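Local coordinates for leucyl-trna synthetase (PDB 5FOC), which probably charges tRNA with leucine at the expense of ATP and, through the editing domain represented here, probably removes wrongly attached amino acids from it, at residues A[260-266]-A[306-312]; A[240-244]-A[268-272]. The protein carries 2 engineered substitutions. All coordinates share one frame; numbering follows the deposited sequence. Where two conformers were deposited one is given.

Overall arrangement
Helix 263-274 is the element common to both contacts in this editing domain of leucyl-tRNA synthetase. Its first turn, with the loop before it, meets the start of helix 307-314 in contact 1; one turn later the helix lies on strand 238-242 in contact 2. The two centres are about 14 Å apart, and the contacts touch. M243 CE of contact 2 comes within 3.9 Å of D265 OD1 of contact 1, while Y312 OH of contact 1 packs 3.6 Å from E270 CG of contact 2. Contact 1 combines hydrogen bonds and water bridges with ring packing, whereas contact 2 is apolar.

Contact 1. Residues A[260-266]-A[306-312]; sequences SDSTDDY and NTGKYYY
Two helix starts join here in the editing domain: S260 and D261, in the loop just ahead of helix 263-274, meet the first turn of helix 307-314. N306 occupies the N-cap position of the latter but gives no capping bond from its own side chain. Instead S260 O accepts G308 N at 3.0 Å, with the donor 36° out of the carbonyl plane. The neighbouring amides are reached through water: one molecule gives a hydrogen bond to S260 O and receives K309 N, and a second joins D261 OD1 to T307 N. All three leading amides of the helix are thus bonded, directly or by water, to residues of the other segment. S296 braces the junction through its hydroxyl, which is bonded to both D261 OD1 and N306 N, and Q336 of helix 325-339 holds D261 O and T307 OG1.

Close approach of the backbones is possible because G308 has no side chain; its CA lies 3.8 Å from S262 C. At the other end of the same glycine residue, T263 OG1 donates to G308 O over 2.9 Å, in the carbonyl plane and on a lone pair. That oxygen also accepts Y312 N, so two donors grip it. With T263 chi1 at -61°, OG1 sits beside its own backbone N while CG2 swings the other way, toward the edge of the Y312 ring.

Y266 closes the interface on the side of K309 and Y312. K309 CB lies over one face of its ring, 3.9 Å from the centroid, a CH-pi contact, and the aliphatic chain runs on past the hydroxyl. The Y266 and Y312 rings meet obliquely, planes at 59°, with Y266 CE2 3.5 Å from Y312 CD2.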
loop_
_atom_site.group_PDB
_atom_site.type_symbol
_atom_site.label_atom_id
_atom_site.label_comp_id
_atom_site.label_asym_id
_atom_site.label_seq_id
_atom_site.Cartn_x
_atom_site.Cartn_y
_atom_site.Cartn_z
ATOM N N SER A 260 12.918 9.569 -1.865
ATOM C CA SER A 260 14.004 10.032 -2.714
ATOM C C SER A 260 13.526 10.482 -4.075
ATOM O O SER A 260 14.107 11.389 -4.599
ATOM C CB SER A 260 15.054 8.933 -2.924
ATOM O OG SER A 260 14.479 7.729 -3.353
ATOM N N ASP A 261 12.535 9.775 -4.604
ATOM C CA ASP A 261 12.181 9.892 -6.034
ATOM C C ASP A 261 10.836 10.498 -6.310
ATOM O O ASP A 261 10.464 10.665 -7.533
ATOM C CB ASP A 261 12.224 8.520 -6.628
ATOM C CG ASP A 261 13.639 7.919 -6.617
ATOM O OD1 ASP A 261 14.632 8.682 -6.689
ATOM O OD2 ASP A 261 13.725 6.675 -6.628
ATOM N N SER A 262 10.119 10.892 -5.276
ATOM C CA SER A 262 8.791 11.484 -5.401
ATOM C C SER A 262 8.686 12.693 -4.502
ATOM O O SER A 262 8.955 12.605 -3.304
ATOM C CB SER A 262 7.705 10.491 -5.053
ATOM O OG SER A 262 6.505 11.139 -4.679
ATOM N N THR A 263 8.319 13.842 -5.070
ATOM C CA THR A 263 8.216 15.073 -4.303
ATOM C C THR A 263 7.058 15.038 -3.312
ATOM O O THR A 263 7.193 15.582 -2.213
ATOM C CB THR A 263 8.137 16.304 -5.211
ATOM O OG1 THR A 263 9.332 16.360 -5.985
ATOM C CG2 THR A 263 8.016 17.566 -4.411
ATOM N N ASP A 264 5.948 14.396 -3.651
ATOM C CA ASP A 264 4.837 14.339 -2.717
ATOM C C ASP A 264 5.221 13.455 -1.524
ATOM O O ASP A 264 4.967 13.842 -0.369
ATOM C CB ASP A 264 3.494 13.894 -3.314
ATOM C CG ASP A 264 3.567 12.662 -4.126
ATOM O OD1 ASP A 264 4.630 12.322 -4.699
ATOM O OD2 ASP A 264 2.506 12.024 -4.236
ATOM N N ASP A 265 5.898 12.343 -1.812
ATOM C CA ASP A 265 6.342 11.405 -0.741
ATOM C C ASP A 265 7.322 12.119 0.140
ATOM O O ASP A 265 7.204 12.083 1.371
ATOM C CB ASP A 265 7.007 10.167 -1.349
ATOM C CG ASP A 265 6.017 9.283 -2.127
ATOM O OD1 ASP A 265 4.791 9.648 -2.153
ATOM O OD2 ASP A 265 6.421 8.267 -2.720
ATOM N N TYR A 266 8.288 12.787 -0.475
ATOM C CA TYR A 266 9.257 13.586 0.266
ATOM C C TYR A 266 8.570 14.595 1.181
ATOM O O TYR A 266 8.927 14.759 2.375
ATOM C CB TYR A 266 10.206 14.322 -0.681
ATOM C CG TYR A 266 11.300 15.004 0.072
ATOM C CD1 TYR A 266 12.453 14.305 0.395
ATOM C CD2 TYR A 266 11.167 16.305 0.543
ATOM C CE1 TYR A 266 13.464 14.903 1.169
ATOM C CE2 TYR A 266 12.167 16.906 1.317
ATOM C CZ TYR A 266 13.320 16.201 1.620
ATOM O OH TYR A 266 14.325 16.769 2.373
ATOM N N ASN A 306 17.886 11.786 -6.049
ATOM C CA ASN A 306 17.113 12.475 -5.007
ATOM C C ASN A 306 16.351 13.658 -5.575
ATOM O O ASN A 306 16.303 14.726 -4.993
ATOM C CB ASN A 306 17.991 12.813 -3.811
ATOM C CG ASN A 306 18.357 11.572 -3.077
ATOM O OD1 ASN A 306 17.487 10.926 -2.536
ATOM N ND2 ASN A 306 19.623 11.182 -3.122
ATOM N N THR A 307 15.734 13.398 -6.722
ATOM C CA THR A 307 14.979 14.404 -7.410
ATOM C C THR A 307 13.698 14.845 -6.675
ATOM O O THR A 307 13.203 15.965 -6.907
ATOM C CB THR A 307 14.686 14.005 -8.905
ATOM O OG1 THR A 307 13.893 12.831 -8.967
ATOM C CG2 THR A 307 15.973 13.744 -9.664
ATOM N N GLY A 308 13.155 14.000 -5.809
ATOM C CA GLY A 308 12.006 14.375 -5.019
ATOM C C GLY A 308 12.294 15.572 -4.143
ATOM O O GLY A 308 11.523 16.515 -4.103
ATOM N N LYS A 309 13.415 15.506 -3.412
ATOM C CA LYS A 309 13.896 16.615 -2.599
ATOM C C LYS A 309 14.249 17.821 -3.487
ATOM O O LYS A 309 13.922 18.953 -3.159
ATOM C CB LYS A 309 15.133 16.181 -1.796
ATOM C CG LYS A 309 15.686 17.244 -0.856
ATOM C CD LYS A 309 16.876 16.746 -0.044
ATOM C CE LYS A 309 17.483 17.944 0.644
ATOM N NZ LYS A 309 18.674 17.689 1.471
ATOM N N TYR A 310 14.956 17.573 -4.580
ATOM C CA TYR A 310 15.373 18.665 -5.485
ATOM C C TYR A 310 14.169 19.533 -5.924
ATOM O O TYR A 310 14.249 20.742 -5.843
ATOM C CB TYR A 310 16.109 18.124 -6.717
ATOM C CG TYR A 310 16.576 19.207 -7.649
ATOM C CD1 TYR A 310 17.817 19.818 -7.485
ATOM C CD2 TYR A 310 15.765 19.633 -8.712
ATOM C CE1 TYR A 310 18.238 20.837 -8.339
ATOM C CE2 TYR A 310 16.183 20.629 -9.572
ATOM C CZ TYR A 310 17.415 21.230 -9.375
ATOM O OH TYR A 310 17.812 22.214 -10.252
ATOM N N TYR A 311 13.073 18.910 -6.361
ATOM C CA TYR A 311 11.861 19.675 -6.781
ATOM C C TYR A 311 11.031 20.233 -5.619
ATOM O O TYR A 311 10.416 21.292 -5.759
ATOM C CB TYR A 311 11.012 18.896 -7.790
ATOM C CG TYR A 311 11.733 18.863 -9.111
ATOM C CD1 TYR A 311 11.726 19.988 -9.977
ATOM C CD2 TYR A 311 12.514 17.774 -9.480
ATOM C CE1 TYR A 311 12.437 19.985 -11.185
ATOM C CE2 TYR A 311 13.203 17.752 -10.711
ATOM C CZ TYR A 311 13.183 18.864 -11.551
ATOM O OH TYR A 311 13.882 18.845 -12.760
ATOM N N TYR A 312 11.024 19.531 -4.476
ATOM C CA TYR A 312 10.464 20.081 -3.247
ATOM C C TYR A 312 11.080 21.453 -2.951
ATOM O O TYR A 312 10.372 22.438 -2.746
ATOM C CB TYR A 312 10.737 19.127 -2.098
ATOM C CG TYR A 312 10.193 19.538 -0.768
ATOM C CD1 TYR A 312 8.837 19.371 -0.459
ATOM C CD2 TYR A 312 11.043 20.078 0.211
ATOM C CE1 TYR A 312 8.329 19.733 0.776
ATOM C CE2 TYR A 312 10.544 20.449 1.459
ATOM C CZ TYR A 312 9.190 20.264 1.737
ATOM O OH TYR A 312 8.696 20.612 2.945
HETATM O O HOH W 1 14.648 13.278 -2.544
HETATM O O HOH W 2 15.357 10.842 -8.094
#

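Contact 2. Residues A[240-244]-A[268-272]; sequences ILPMT and CLEDI
This is a buried helix-on-strand contact, made by apolar side chains without a hydrogen bond between the segments, in which L241, P242 and M243 receive C268, L269 and I272. Strand 240-242 and helix 268-272 run almost perpendicular, at 83°, with their axes 9.7 Å apart at closest approach, and side chains from both bridge the gap. L241 points at the helix and puts CD1 between two partners: I272 CD1 at 3.9 Å and L269 CD1 at 4.0 Å. Its chi2 of -178° stretches the branch carrying CD1 away from the backbone, which carries the methyl to the helix.

I272 answers with an extended arm of its own, and its CD1, besides meeting L241 CD1, lies across from the carbonyl oxygen of P242, 3.8 Å away. The same CD1 also comes near the P242 ring, at CD. Y279 of helix 276-282 touches both P242 and I272 and continues the apolar surface there.

In the editing domain's mixed sheet, strand 238-242 pairs in parallel with strand 138-141, whose other neighbour, strand 254-257, leads by a short loop into helix 263-274. The helix lies against strands 238-242 and 138-141, and L269 also touches N137. F140 of the shared strand touches both M243 and C268.

The sulfur SG of C268 lies 3.6 Å from P242 O. M243 passes alongside this cysteine: its CB lies 3.9 Å from C268 SG, and the chain, straight as far as the sulfur, then bends at chi3 (-106°) to bring CE within 3.7 Å of C268 CB.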
loop_
_atom_site.group_PDB
_atom_site.type_symbol
_atom_site.label_atom_id
_atom_site.label_comp_id
_atom_site.label_asym_id
_atom_site.label_seq_id
_atom_site.Cartn_x
_atom_site.Cartn_y
_atom_site.Cartn_z
ATOM N N ILE A 240 3.922 1.924 8.347
ATOM C CA ILE A 240 2.736 2.610 7.773
ATOM C C ILE A 240 2.662 4.020 8.345
ATOM O O ILE A 240 2.579 4.204 9.573
ATOM C CB ILE A 240 1.440 1.855 7.980
ATOM C CG1 ILE A 240 1.518 0.537 7.257
ATOM C CG2 ILE A 240 0.250 2.662 7.434
ATOM C CD1 ILE A 240 0.351 -0.403 7.388
ATOM N N LEU A 241 2.585 5.036 7.465
ATOM C CA LEU A 241 2.465 6.410 7.846
ATOM C C LEU A 241 1.207 7.057 7.247
ATOM O O LEU A 241 0.769 6.589 6.216
ATOM C CB LEU A 241 3.669 7.205 7.376
ATOM C CG LEU A 241 5.078 6.878 7.873
ATOM C CD1 LEU A 241 6.059 7.855 7.266
ATOM C CD2 LEU A 241 5.110 6.985 9.378
ATOM N N PRO A 242 0.668 8.072 7.899
ATOM C CA PRO A 242 -0.559 8.712 7.398
ATOM C C PRO A 242 -0.310 9.766 6.321
ATOM O O PRO A 242 0.532 10.619 6.466
ATOM C CB PRO A 242 -1.143 9.341 8.642
ATOM C CG PRO A 242 0.065 9.740 9.430
ATOM C CD PRO A 242 1.050 8.614 9.225
ATOM N N MET A 243 -1.114 9.683 5.239
ATOM C CA MET A 243 -1.077 10.677 4.162
ATOM C C MET A 243 -2.528 10.996 3.845
ATOM O O MET A 243 -3.229 10.179 3.252
ATOM C CB MET A 243 -0.317 10.134 2.979
ATOM C CG MET A 243 -0.287 11.063 1.746
ATOM S SD MET A 243 0.531 10.328 0.303
ATOM C CE MET A 243 2.085 11.188 0.230
ATOM N N THR A 244 -2.990 12.166 4.314
ATOM C CA THR A 244 -4.410 12.556 4.179
ATOM C C THR A 244 -4.808 12.941 2.781
ATOM O O THR A 244 -5.998 13.081 2.534
ATOM C CB THR A 244 -4.786 13.714 5.118
ATOM O OG1 THR A 244 -3.990 14.885 4.824
ATOM C CG2 THR A 244 -4.592 13.265 6.544
ATOM N N CYS A 268 5.531 14.702 2.400
ATOM C CA CYS A 268 4.717 14.125 3.471
ATOM C C CYS A 268 5.635 13.624 4.614
ATOM O O CYS A 268 5.375 13.882 5.811
ATOM C CB CYS A 268 3.853 12.999 2.944
ATOM S SG CYS A 268 2.804 12.223 4.160
ATOM N N LEU A 269 6.688 12.923 4.215
ATOM C CA LEU A 269 7.660 12.442 5.193
ATOM C C LEU A 269 8.311 13.617 5.937
ATOM O O LEU A 269 8.444 13.570 7.179
ATOM C CB LEU A 269 8.680 11.501 4.530
ATOM C CG LEU A 269 9.771 10.925 5.464
ATOM C CD1 LEU A 269 9.183 10.205 6.695
ATOM C CD2 LEU A 269 10.692 10.014 4.638
ATOM N N GLU A 270 8.671 14.674 5.228
ATOM C CA GLU A 270 9.223 15.885 5.826
ATOM C C GLU A 270 8.257 16.555 6.822
ATOM O O GLU A 270 8.690 17.000 7.859
ATOM C CB GLU A 270 9.683 16.853 4.730
ATOM C CG GLU A 270 10.202 18.204 5.195
ATOM C CD GLU A 270 11.592 18.195 5.811
ATOM O OE1 GLU A 270 12.198 17.116 6.004
ATOM O OE2 GLU A 270 12.079 19.312 6.112
ATOM N N ASP A 271 6.950 16.597 6.517
ATOM C CA ASP A 271 5.949 17.179 7.432
ATOM C C ASP A 271 5.834 16.322 8.687
ATOM O O ASP A 271 5.755 16.829 9.808
ATOM C CB ASP A 271 4.573 17.315 6.750
ATOM C CG ASP A 271 4.449 18.566 5.902
ATOM O OD1 ASP A 271 5.302 19.451 5.925
ATOM O OD2 ASP A 271 3.484 18.643 5.115
ATOM N N ILE A 272 5.849 15.005 8.504
ATOM C CA ILE A 272 5.797 14.090 9.652
ATOM C C ILE A 272 6.984 14.278 10.567
ATOM O O ILE A 272 6.840 14.365 11.806
ATOM C CB ILE A 272 5.642 12.627 9.187
ATOM C CG1 ILE A 272 4.256 12.450 8.542
ATOM C CG2 ILE A 272 5.754 11.644 10.344
ATOM C CD1 ILE A 272 4.051 11.156 7.814
#